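Local coordinates for protein beta-fructofuranosidase (Arthrobacter, PDB 3WPU) that belongs to the levansucrase/invertase family of carbohydrate-active enzymes, whose main domain is a five-bladed beta-propeller, at residues 73-78 / 97-102; 431-436 / 449-454; 28-33 / 331-336; 369-374 / 389-394. One frame throughout, in Å; residues are numbered along the deposited sequence.

Interaction 1: residues 73-78 / 97-102; sequences WVWDTW and FSLVAD
L99 sets its CB over the six-membered ring of W75, 3.6 Å from the centroid and only 9° off the normal, a CH-pi contact over the face, while its CD1 reaches the pyrrole side at NE1. The backbone N of A101 meets the same indole at its edge, in plane. A chi1 of 61°, which sets CG of W75 between its backbone N and carbonyl carbon, swings the ring across to this position. L99 also sends CD2 to the edge of W78, 4.0 Å from CH2. Over a face of W78 sits F97 CB, and NE1 of this indole, 3.4 Å from that carbon, is buried without a polar partner. The F97 ring itself runs nearly parallel to the indole, at 21°, but is slid so far along that the two barely overlap.

On the face carrying V74, T77, S98 and V100, the hydroxyl of S98 donates to T77 OG1 (OG to OG1, 2.9 Å), which in turn donates to W75 O at 2.7 Å. This chain of bonds ties down the carbonyl beside a beta bulge, where W75 N gives to L99 O and L99 N to D76 O, and the antiparallel register slips by one residue. D76 OD1 is held by S422 OG, and D76 OD2 and W75 NE1 each bind glycerol.

Strand 93-102 pairs antiparallel with 72-81 and with 115-122, consistent with a propeller blade; strand 159-169 runs parallel on the other flank of 72-81. I116, F119, S164 and A167 from these neighbours pack against the pair.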
# COMPACT_ATOMS: atom_id res chain seq x y z
N TRP A 73 3.77 5.29 17.48
CA TRP A 73 2.97 5.77 16.35
C TRP A 73 3.08 4.68 15.30
O TRP A 73 4.16 4.19 15.05
CB TRP A 73 3.51 7.05 15.73
CG TRP A 73 3.52 8.29 16.59
CD1 TRP A 73 4.61 8.97 17.00
CD2 TRP A 73 2.38 9.03 17.05
NE1 TRP A 73 4.22 10.10 17.73
CE2 TRP A 73 2.86 10.15 17.76
CE3 TRP A 73 1.00 8.87 16.92
CZ2 TRP A 73 2.00 11.09 18.34
CZ3 TRP A 73 0.16 9.78 17.52
CH2 TRP A 73 0.66 10.88 18.20
N VAL A 74 1.95 4.34 14.69
CA VAL A 74 1.91 3.30 13.66
C VAL A 74 1.35 3.89 12.40
O VAL A 74 0.35 4.59 12.45
CB VAL A 74 0.96 2.16 14.11
CG1 VAL A 74 0.90 1.08 13.04
CG2 VAL A 74 1.40 1.56 15.44
N TRP A 75 1.91 3.56 11.23
CA TRP A 75 1.25 3.96 9.98
C TRP A 75 1.29 2.83 8.97
O TRP A 75 0.64 1.80 9.24
CB TRP A 75 1.65 5.35 9.45
CG TRP A 75 3.12 5.70 9.06
CD1 TRP A 75 3.52 6.12 7.82
CD2 TRP A 75 4.30 5.75 9.89
NE1 TRP A 75 4.84 6.41 7.81
CE2 TRP A 75 5.36 6.18 9.06
CE3 TRP A 75 4.58 5.48 11.24
CZ2 TRP A 75 6.67 6.32 9.52
CZ3 TRP A 75 5.88 5.62 11.71
CH2 TRP A 75 6.91 6.05 10.85
N ASP A 76 1.98 2.98 7.85
CA ASP A 76 1.87 1.96 6.79
C ASP A 76 2.04 0.55 7.36
O ASP A 76 3.01 0.27 8.05
CB ASP A 76 2.93 2.10 5.71
CG ASP A 76 3.02 3.46 5.09
OD1 ASP A 76 2.35 4.42 5.50
OD2 ASP A 76 3.83 3.57 4.16
N THR A 77 1.09 -0.33 7.05
CA THR A 77 1.05 -1.66 7.60
C THR A 77 0.85 -2.65 6.45
O THR A 77 0.14 -2.34 5.47
CB THR A 77 -0.05 -1.77 8.65
OG1 THR A 77 0.31 -0.87 9.73
CG2 THR A 77 -0.23 -3.18 9.15
N TRP A 78 1.44 -3.81 6.59
CA TRP A 78 1.22 -4.92 5.65
C TRP A 78 1.15 -6.29 6.30
O TRP A 78 1.81 -6.56 7.31
CB TRP A 78 2.25 -4.92 4.53
CG TRP A 78 3.70 -4.98 4.94
CD1 TRP A 78 4.50 -6.08 4.99
CD2 TRP A 78 4.53 -3.87 5.29
NE1 TRP A 78 5.79 -5.72 5.35
CE2 TRP A 78 5.82 -4.37 5.56
CE3 TRP A 78 4.29 -2.49 5.44
CZ2 TRP A 78 6.87 -3.53 5.96
CZ3 TRP A 78 5.33 -1.67 5.80
CH2 TRP A 78 6.61 -2.20 6.10
N PHE A 97 3.28 -6.39 9.75
CA PHE A 97 4.42 -5.49 9.82
C PHE A 97 3.94 -4.08 9.66
O PHE A 97 3.03 -3.83 8.85
CB PHE A 97 5.42 -5.81 8.70
CG PHE A 97 6.14 -7.11 8.89
CD1 PHE A 97 7.27 -7.17 9.68
CD2 PHE A 97 5.69 -8.25 8.28
CE1 PHE A 97 7.96 -8.36 9.85
CE2 PHE A 97 6.37 -9.45 8.44
CZ PHE A 97 7.50 -9.50 9.22
N SER A 98 4.52 -3.15 10.43
CA SER A 98 4.14 -1.76 10.38
C SER A 98 5.34 -0.83 10.48
O SER A 98 6.32 -1.14 11.16
CB SER A 98 3.24 -1.39 11.57
OG SER A 98 2.05 -2.16 11.66
N LEU A 99 5.23 0.35 9.84
CA LEU A 99 6.14 1.44 10.12
C LEU A 99 5.74 1.99 11.48
O LEU A 99 4.55 2.24 11.73
CB LEU A 99 6.04 2.56 9.08
CG LEU A 99 6.40 2.17 7.64
CD1 LEU A 99 6.57 3.40 6.78
CD2 LEU A 99 7.64 1.30 7.64
N VAL A 100 6.72 2.09 12.37
CA VAL A 100 6.49 2.63 13.72
C VAL A 100 7.52 3.70 14.04
O VAL A 100 8.64 3.68 13.52
CB VAL A 100 6.47 1.52 14.80
CG1 VAL A 100 5.38 0.47 14.51
CG2 VAL A 100 7.82 0.83 14.93
N ALA A 101 7.16 4.62 14.94
CA ALA A 101 8.03 5.68 15.37
C ALA A 101 7.73 5.87 16.84
O ALA A 101 6.60 5.62 17.26
CB ALA A 101 7.77 6.97 14.61
N ASP A 102 8.74 6.28 17.59
CA ASP A 102 8.55 6.47 19.03
C ASP A 102 7.51 7.53 19.32
O ASP A 102 7.46 8.57 18.66
CB ASP A 102 9.87 6.79 19.69
CG ASP A 102 10.86 5.64 19.58
OD1 ASP A 102 12.00 5.88 19.13
OD2 ASP A 102 10.45 4.51 19.92

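Interaction 2: residues 431-436 / 449-454; sequences VQSFID and TLAPTV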
# COMPACT_ATOMS: atom_id res chain seq x y z
N VAL A 431 -10.26 -3.20 2.82
CA VAL A 431 -9.25 -2.17 2.70
C VAL A 431 -8.87 -1.71 4.10
O VAL A 431 -9.72 -1.24 4.87
CB VAL A 431 -9.71 -0.97 1.86
CG1 VAL A 431 -8.58 0.05 1.76
CG2 VAL A 431 -10.19 -1.42 0.46
N GLN A 432 -7.59 -1.87 4.43
CA GLN A 432 -7.05 -1.38 5.71
C GLN A 432 -6.25 -0.12 5.45
O GLN A 432 -5.73 0.07 4.37
CB GLN A 432 -6.19 -2.45 6.40
CG GLN A 432 -5.01 -2.99 5.60
CD GLN A 432 -3.67 -2.37 5.93
OE1 GLN A 432 -3.58 -1.30 6.57
NE2 GLN A 432 -2.61 -3.03 5.50
N SER A 433 -6.20 0.78 6.44
CA SER A 433 -5.53 2.07 6.28
C SER A 433 -5.19 2.59 7.67
O SER A 433 -5.73 2.06 8.63
CB SER A 433 -6.47 3.06 5.58
OG SER A 433 -7.67 3.29 6.29
N PHE A 434 -4.31 3.59 7.76
CA PHE A 434 -4.02 4.22 9.06
C PHE A 434 -4.65 5.58 9.10
O PHE A 434 -4.80 6.27 8.09
CB PHE A 434 -2.51 4.28 9.33
CG PHE A 434 -1.80 5.46 8.70
CD1 PHE A 434 -1.73 6.69 9.32
CD2 PHE A 434 -1.24 5.35 7.43
CE1 PHE A 434 -1.08 7.76 8.71
CE2 PHE A 434 -0.60 6.41 6.82
CZ PHE A 434 -0.54 7.64 7.45
N ILE A 435 -4.91 6.03 10.32
CA ILE A 435 -5.48 7.36 10.55
C ILE A 435 -4.41 8.44 10.67
O ILE A 435 -3.45 8.30 11.46
CB ILE A 435 -6.28 7.35 11.87
CG1 ILE A 435 -7.45 6.37 11.79
CG2 ILE A 435 -6.79 8.75 12.18
CD1 ILE A 435 -8.19 6.15 13.10
N ASP A 436 -4.56 9.51 9.90
CA ASP A 436 -3.58 10.57 9.95
C ASP A 436 -4.16 11.65 10.84
O ASP A 436 -3.67 11.85 11.96
CB ASP A 436 -3.21 11.10 8.57
CG ASP A 436 -2.03 12.06 8.60
OD1 ASP A 436 -1.62 12.51 9.69
OD2 ASP A 436 -1.53 12.39 7.53
N THR A 449 -2.51 5.04 14.22
CA THR A 449 -3.12 3.73 14.52
C THR A 449 -4.07 3.41 13.34
O THR A 449 -4.43 4.32 12.59
CB THR A 449 -3.88 3.77 15.87
OG1 THR A 449 -4.37 2.46 16.19
CG2 THR A 449 -5.07 4.75 15.82
N LEU A 450 -4.44 2.15 13.17
CA LEU A 450 -5.24 1.79 12.00
C LEU A 450 -6.71 2.20 12.12
O LEU A 450 -7.31 2.22 13.21
CB LEU A 450 -5.11 0.29 11.69
CG LEU A 450 -3.68 -0.12 11.35
CD1 LEU A 450 -3.70 -1.61 11.02
CD2 LEU A 450 -3.05 0.63 10.19
N ALA A 451 -7.29 2.53 10.97
CA ALA A 451 -8.70 2.84 10.85
C ALA A 451 -9.54 1.55 10.93
O ALA A 451 -8.95 0.46 10.98
CB ALA A 451 -8.96 3.54 9.53
N PRO A 452 -10.89 1.66 10.93
CA PRO A 452 -11.68 0.46 10.71
C PRO A 452 -11.46 -0.02 9.28
O PRO A 452 -11.32 0.78 8.36
CB PRO A 452 -13.13 0.94 10.89
CG PRO A 452 -13.03 2.24 11.65
CD PRO A 452 -11.74 2.84 11.14
N THR A 453 -11.41 -1.32 9.10
CA THR A 453 -11.30 -1.88 7.78
C THR A 453 -12.64 -1.70 7.08
O THR A 453 -13.70 -1.85 7.70
CB THR A 453 -10.92 -3.33 7.94
OG1 THR A 453 -9.60 -3.36 8.50
CG2 THR A 453 -10.94 -4.10 6.60
N VAL A 454 -12.59 -1.40 5.79
CA VAL A 454 -13.80 -1.13 5.03
C VAL A 454 -13.83 -2.09 3.86
O VAL A 454 -12.91 -2.86 3.70
CB VAL A 454 -13.92 0.34 4.57
CG1 VAL A 454 -14.03 1.25 5.78
CG2 VAL A 454 -12.78 0.77 3.66
O HOH W 1 -9.56 1.21 6.22
O HOH W 2 -7.75 -1.01 8.90
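L450 folds over the S433 carbonyl, with CD2 3.4 Å from S433 O and 3.8 Å from F434 CB, at the tight end of this contact. S433 O is gripped there by A451 N at 2.9 Å, and I435 N reaches T449 O in an almost straight bond of 176°. I435 lays CG1 along A451, 3.9 Å from A451 CB, a methyl that also touches S433 OG. At the far end V431 and V454 form a regular antiparallel hydrogen-bonded pair, with V431 CB 4.0 Å from V454 CG2. Strand 430-434 and the chain leading into strand 454-458 thus meet in two separate places, part of a four-stranded antiparallel sheet consistent with a propeller blade. Between these places no direct backbone bond links the chains, and two waters take over the polar links. One molecule accepts from S433 OG and donates to V431 O and P452 O, each at 2.8 Å. A second donates to A451 O and T453 OG1, with a weak bond from S433 N, while T453 OG1 is also bonded to D483 O. Beside this watery stretch T453 CG2 packs 3.6 Å from V431 O, and Q432 takes its NE2 away to T77 O of strand 72-81.

Interaction 3: residues 28-33 / 331-336; sequences WTRADA and NCVTDQ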
# COMPACT_ATOMS: atom_id res chain seq x y z
N TRP A 28 -1.96 7.90 -16.74
CA TRP A 28 -3.11 8.48 -16.06
C TRP A 28 -3.10 9.93 -16.49
O TRP A 28 -2.22 10.68 -16.08
CB TRP A 28 -2.95 8.36 -14.55
CG TRP A 28 -4.10 8.86 -13.75
CD1 TRP A 28 -5.39 8.99 -14.16
CD2 TRP A 28 -4.09 9.25 -12.36
NE1 TRP A 28 -6.17 9.48 -13.13
CE2 TRP A 28 -5.40 9.59 -12.01
CE3 TRP A 28 -3.10 9.28 -11.37
CZ2 TRP A 28 -5.74 10.03 -10.74
CZ3 TRP A 28 -3.44 9.75 -10.11
CH2 TRP A 28 -4.75 10.06 -9.81
N THR A 29 -3.99 10.28 -17.41
CA THR A 29 -3.82 11.54 -18.15
C THR A 29 -4.47 12.70 -17.41
O THR A 29 -5.26 12.49 -16.50
CB THR A 29 -4.45 11.49 -19.54
OG1 THR A 29 -5.87 11.41 -19.43
CG2 THR A 29 -3.94 10.28 -20.33
N ARG A 30 -4.19 13.93 -17.85
CA ARG A 30 -4.88 15.10 -17.29
C ARG A 30 -6.38 15.05 -17.59
O ARG A 30 -7.18 15.39 -16.75
CB ARG A 30 -4.24 16.39 -17.80
CG ARG A 30 -2.86 16.62 -17.21
CD ARG A 30 -2.26 17.97 -17.60
NE ARG A 30 -3.03 19.15 -17.21
CZ ARG A 30 -2.92 19.78 -16.05
NH1 ARG A 30 -2.09 19.34 -15.11
NH2 ARG A 30 -3.65 20.86 -15.82
N ALA A 31 -6.76 14.58 -18.78
CA ALA A 31 -8.15 14.43 -19.15
C ALA A 31 -8.84 13.45 -18.20
O ALA A 31 -9.96 13.70 -17.73
CB ALA A 31 -8.26 13.94 -20.59
N ASP A 32 -8.15 12.35 -17.88
CA ASP A 32 -8.66 11.33 -16.93
C ASP A 32 -8.84 12.00 -15.55
O ASP A 32 -9.90 11.93 -14.95
CB ASP A 32 -7.67 10.15 -16.82
CG ASP A 32 -7.60 9.27 -18.09
OD1 ASP A 32 -8.54 9.29 -18.92
OD2 ASP A 32 -6.60 8.52 -18.20
N ALA A 33 -7.78 12.64 -15.08
CA ALA A 33 -7.79 13.21 -13.74
C ALA A 33 -8.84 14.31 -13.61
O ALA A 33 -9.38 14.53 -12.50
CB ALA A 33 -6.39 13.71 -13.38
N ASN A 331 2.54 11.91 -15.43
CA ASN A 331 3.25 13.14 -15.78
C ASN A 331 2.28 14.29 -15.95
O ASN A 331 1.26 14.17 -16.63
CB ASN A 331 4.10 12.97 -17.04
CG ASN A 331 5.20 11.93 -16.87
OD1 ASN A 331 5.51 11.51 -15.77
ND2 ASN A 331 5.75 11.48 -17.99
N CYS A 332 2.59 15.37 -15.24
CA CYS A 332 1.71 16.52 -15.09
C CYS A 332 0.34 16.21 -14.45
O CYS A 332 -0.64 16.91 -14.68
CB CYS A 332 1.55 17.24 -16.45
SG CYS A 332 3.11 17.96 -17.00
N VAL A 333 0.28 15.13 -13.66
CA VAL A 333 -0.96 14.79 -12.93
C VAL A 333 -0.68 14.72 -11.44
O VAL A 333 -1.29 15.46 -10.67
CB VAL A 333 -1.56 13.48 -13.48
CG1 VAL A 333 -2.68 12.96 -12.58
CG2 VAL A 333 -2.10 13.74 -14.87
N THR A 334 0.29 13.91 -11.03
CA THR A 334 0.68 13.85 -9.61
C THR A 334 2.17 13.51 -9.44
O THR A 334 2.76 12.74 -10.22
CB THR A 334 -0.17 12.85 -8.77
OG1 THR A 334 0.26 12.89 -7.41
CG2 THR A 334 -0.02 11.40 -9.27
N ASP A 335 2.73 14.04 -8.36
CA ASP A 335 4.08 13.77 -7.89
C ASP A 335 4.23 12.34 -7.37
O ASP A 335 5.31 11.75 -7.45
CB ASP A 335 4.39 14.75 -6.72
CG ASP A 335 5.82 14.64 -6.21
OD1 ASP A 335 6.78 14.52 -7.03
OD2 ASP A 335 5.99 14.69 -4.97
N GLN A 336 3.14 11.80 -6.82
CA GLN A 336 3.22 10.63 -5.97
C GLN A 336 2.10 9.62 -6.20
O GLN A 336 0.98 9.80 -5.78
CB GLN A 336 3.25 11.09 -4.50
CG GLN A 336 4.55 11.74 -4.11
CD GLN A 336 4.67 11.86 -2.60
OE1 GLN A 336 5.75 11.99 -2.08
NE2 GLN A 336 3.54 11.76 -1.91
O HOH W 3 -0.13 11.72 -17.43
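V333 makes most of the apolar contact, packing beside the start of a helix. Its CG1, anti to the backbone N (chi1 169°), comes over one face of the W28 indole toward the rim, 4.0 Å from the centroid of the six-membered ring, and A33 CB lies over the same face. The other methyl, CG2, presses on the backbone, 3.3 Å from W28 O. T334 CG2 adds a glancing touch to the indole at CZ3.

Among the polar contacts, R30 NH1 donates to C332 O at 2.9 Å, with that oxygen in the guanidinium plane. A bend at chi3 (59°) curls the side chain round the carbonyl, so that CG lies 3.4 Å from C332 O as well. E291 holds NE through a salt bridge and A362 O takes NH2, so each guanidinium nitrogen has a partner; C332 is itself anchored by a disulfide to C276. A water lies within hydrogen-bonding distance of W28 O and N331 O.

Local bonds shape each segment. T29 and D32 form a capping box, D32 N giving to T29 OG1 at 2.9 Å and T29 N meeting D32 OD2 from above the carboxylate plane; T29 OG1 also bonds T11 OG1. T334 OG1 closes an ST turn to Q336 N.

The contact joins the N-terminus of helix 30-38 to the loop after strand 321-331, a strand that pairs in parallel with 26-27; L281 and V296, from helices 278-281 and 293-297, pack against R30.

Interaction 4: residues 369-374 / 389-394; sequences GVYGFV and SGLALG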
# COMPACT_ATOMS: atom_id res chain seq x y z
N GLY A 369 -6.49 9.40 -1.05
CA GLY A 369 -6.95 8.02 -0.97
C GLY A 369 -6.53 7.13 -2.11
O GLY A 369 -5.49 7.35 -2.72
N VAL A 370 -7.36 6.14 -2.36
CA VAL A 370 -7.03 5.07 -3.30
C VAL A 370 -7.46 5.40 -4.71
O VAL A 370 -8.65 5.64 -4.96
CB VAL A 370 -7.72 3.73 -2.91
CG1 VAL A 370 -7.28 2.63 -3.87
CG2 VAL A 370 -7.42 3.37 -1.46
N TYR A 371 -6.51 5.27 -5.62
CA TYR A 371 -6.76 5.39 -7.05
C TYR A 371 -6.48 4.03 -7.63
O TYR A 371 -5.66 3.27 -7.09
CB TYR A 371 -5.88 6.51 -7.64
CG TYR A 371 -6.38 7.86 -7.15
CD1 TYR A 371 -6.00 8.33 -5.91
CD2 TYR A 371 -7.30 8.59 -7.89
CE1 TYR A 371 -6.48 9.54 -5.43
CE2 TYR A 371 -7.79 9.80 -7.42
CZ TYR A 371 -7.41 10.25 -6.18
OH TYR A 371 -7.93 11.46 -5.75
N GLY A 372 -7.20 3.69 -8.68
CA GLY A 372 -6.98 2.40 -9.33
C GLY A 372 -7.24 2.39 -10.80
O GLY A 372 -7.83 3.31 -11.38
N PHE A 373 -6.77 1.30 -11.40
CA PHE A 373 -6.61 1.17 -12.85
C PHE A 373 -6.79 -0.30 -13.22
O PHE A 373 -6.33 -1.15 -12.48
CB PHE A 373 -5.22 1.67 -13.27
CG PHE A 373 -4.89 3.05 -12.76
CD1 PHE A 373 -5.11 4.17 -13.54
CD2 PHE A 373 -4.39 3.19 -11.48
CE1 PHE A 373 -4.85 5.44 -13.05
CE2 PHE A 373 -4.13 4.45 -10.97
CZ PHE A 373 -4.36 5.57 -11.76
N VAL A 374 -7.46 -0.60 -14.33
CA VAL A 374 -7.69 -1.99 -14.67
C VAL A 374 -7.30 -2.27 -16.10
O VAL A 374 -7.48 -1.43 -16.98
CB VAL A 374 -9.18 -2.38 -14.43
CG1 VAL A 374 -10.15 -1.62 -15.32
CG2 VAL A 374 -9.35 -3.89 -14.55
N SER A 389 -11.72 8.35 -14.05
CA SER A 389 -11.17 9.28 -13.10
C SER A 389 -9.95 8.70 -12.38
O SER A 389 -9.02 9.42 -12.07
CB SER A 389 -12.22 9.65 -12.06
OG SER A 389 -12.56 8.55 -11.21
N GLY A 390 -10.00 7.39 -12.13
CA GLY A 390 -9.02 6.71 -11.31
C GLY A 390 -9.43 6.57 -9.86
O GLY A 390 -8.85 5.77 -9.12
N LEU A 391 -10.41 7.35 -9.40
CA LEU A 391 -10.74 7.28 -7.98
C LEU A 391 -11.50 6.01 -7.63
O LEU A 391 -12.54 5.75 -8.22
CB LEU A 391 -11.58 8.47 -7.57
CG LEU A 391 -11.96 8.61 -6.10
CD1 LEU A 391 -10.72 8.64 -5.23
CD2 LEU A 391 -12.81 9.85 -5.94
N ALA A 392 -11.00 5.29 -6.63
CA ALA A 392 -11.67 4.12 -6.07
C ALA A 392 -12.16 4.37 -4.62
O ALA A 392 -13.28 4.00 -4.27
CB ALA A 392 -10.78 2.92 -6.11
N LEU A 393 -11.34 5.00 -3.79
CA LEU A 393 -11.73 5.17 -2.40
C LEU A 393 -11.11 6.44 -1.81
O LEU A 393 -9.99 6.41 -1.28
CB LEU A 393 -11.33 3.94 -1.56
CG LEU A 393 -11.90 3.86 -0.13
CD1 LEU A 393 -13.36 3.50 -0.20
CD2 LEU A 393 -11.15 2.84 0.71
N GLY A 394 -11.84 7.53 -1.91
CA GLY A 394 -11.41 8.83 -1.43
C GLY A 394 -11.88 9.14 -0.03
O GLY A 394 -12.98 8.74 0.39
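One carbonyl, V370 O, receives two successive backbone N-H groups: A392 N at 2.9 Å and L393 N at 3.0 Å. Both residues therefore face V370, which is a classic beta bulge. The return bond is also irregular, since V370 N approaches L393 O from 45° above the carbonyl plane. Two residues further along, G372 N binds G390 O at 2.7 Å within the plane of that carbonyl, and the same oxygen accepts a CH contact from Y371 CA.

The bulge sorts the side chains. V370 packs on L393, CB to CB at 3.9 Å, and sends CG1 toward the A392 methyl, whereas Y371 and L391 occupy the other face. There L391 CD1 lies over the phenol ring, 4.1 Å from its centroid and displaced toward the rim. This follows from a CG anti to the backbone N (chi1 -176°) and a bent chi2, which lay the leucine over CE2 and CZ. Y371 OH ends on P367 O.

Two glycines have positive phi: G369 within the strand (142°), where a side chain would clash with L393 O, and G390, which leaves helix 385-388 and delivers its carbonyl to the strand. S389 OG accepts from L391 N, an ST turn at this exit.

L36 of helix 30-38 packs on Y371 and L391, and H423 on V370 and L393. The chain turns a corner at 392 and 393, yet pairing carries on through L393 with V370 and G394 with G369. Strand 369-375 also pairs with 348-355 and 383-384, a bulged antiparallel sheet consistent with one propeller blade.

How the interactions relate
The contacts form a spatial row, 1-2-4-3, although they belong to separate pairings. Interactions 1 and 2, with centres about 12 Å apart, join through T77 O and Q432 NE2 (2.8 Å) and through the W75 and F434 rings, which meet edge-to-face. Interaction 2 touches interaction 4 where L393 CD2 packs against V431 CG1 at 3.9 Å. Interaction 4 meets interaction 3 at W28, whose NE1 lies 3.0 Å from S389 O and whose ring packs on Y371 and F373. The ends of the row, interactions 1 and 3, have centres about 29 Å apart. Glycerol, probably from the crystallisation liquor, is bound by W75 and D76 of interaction 1 and by D436 of interaction 2, and may mark a pocket.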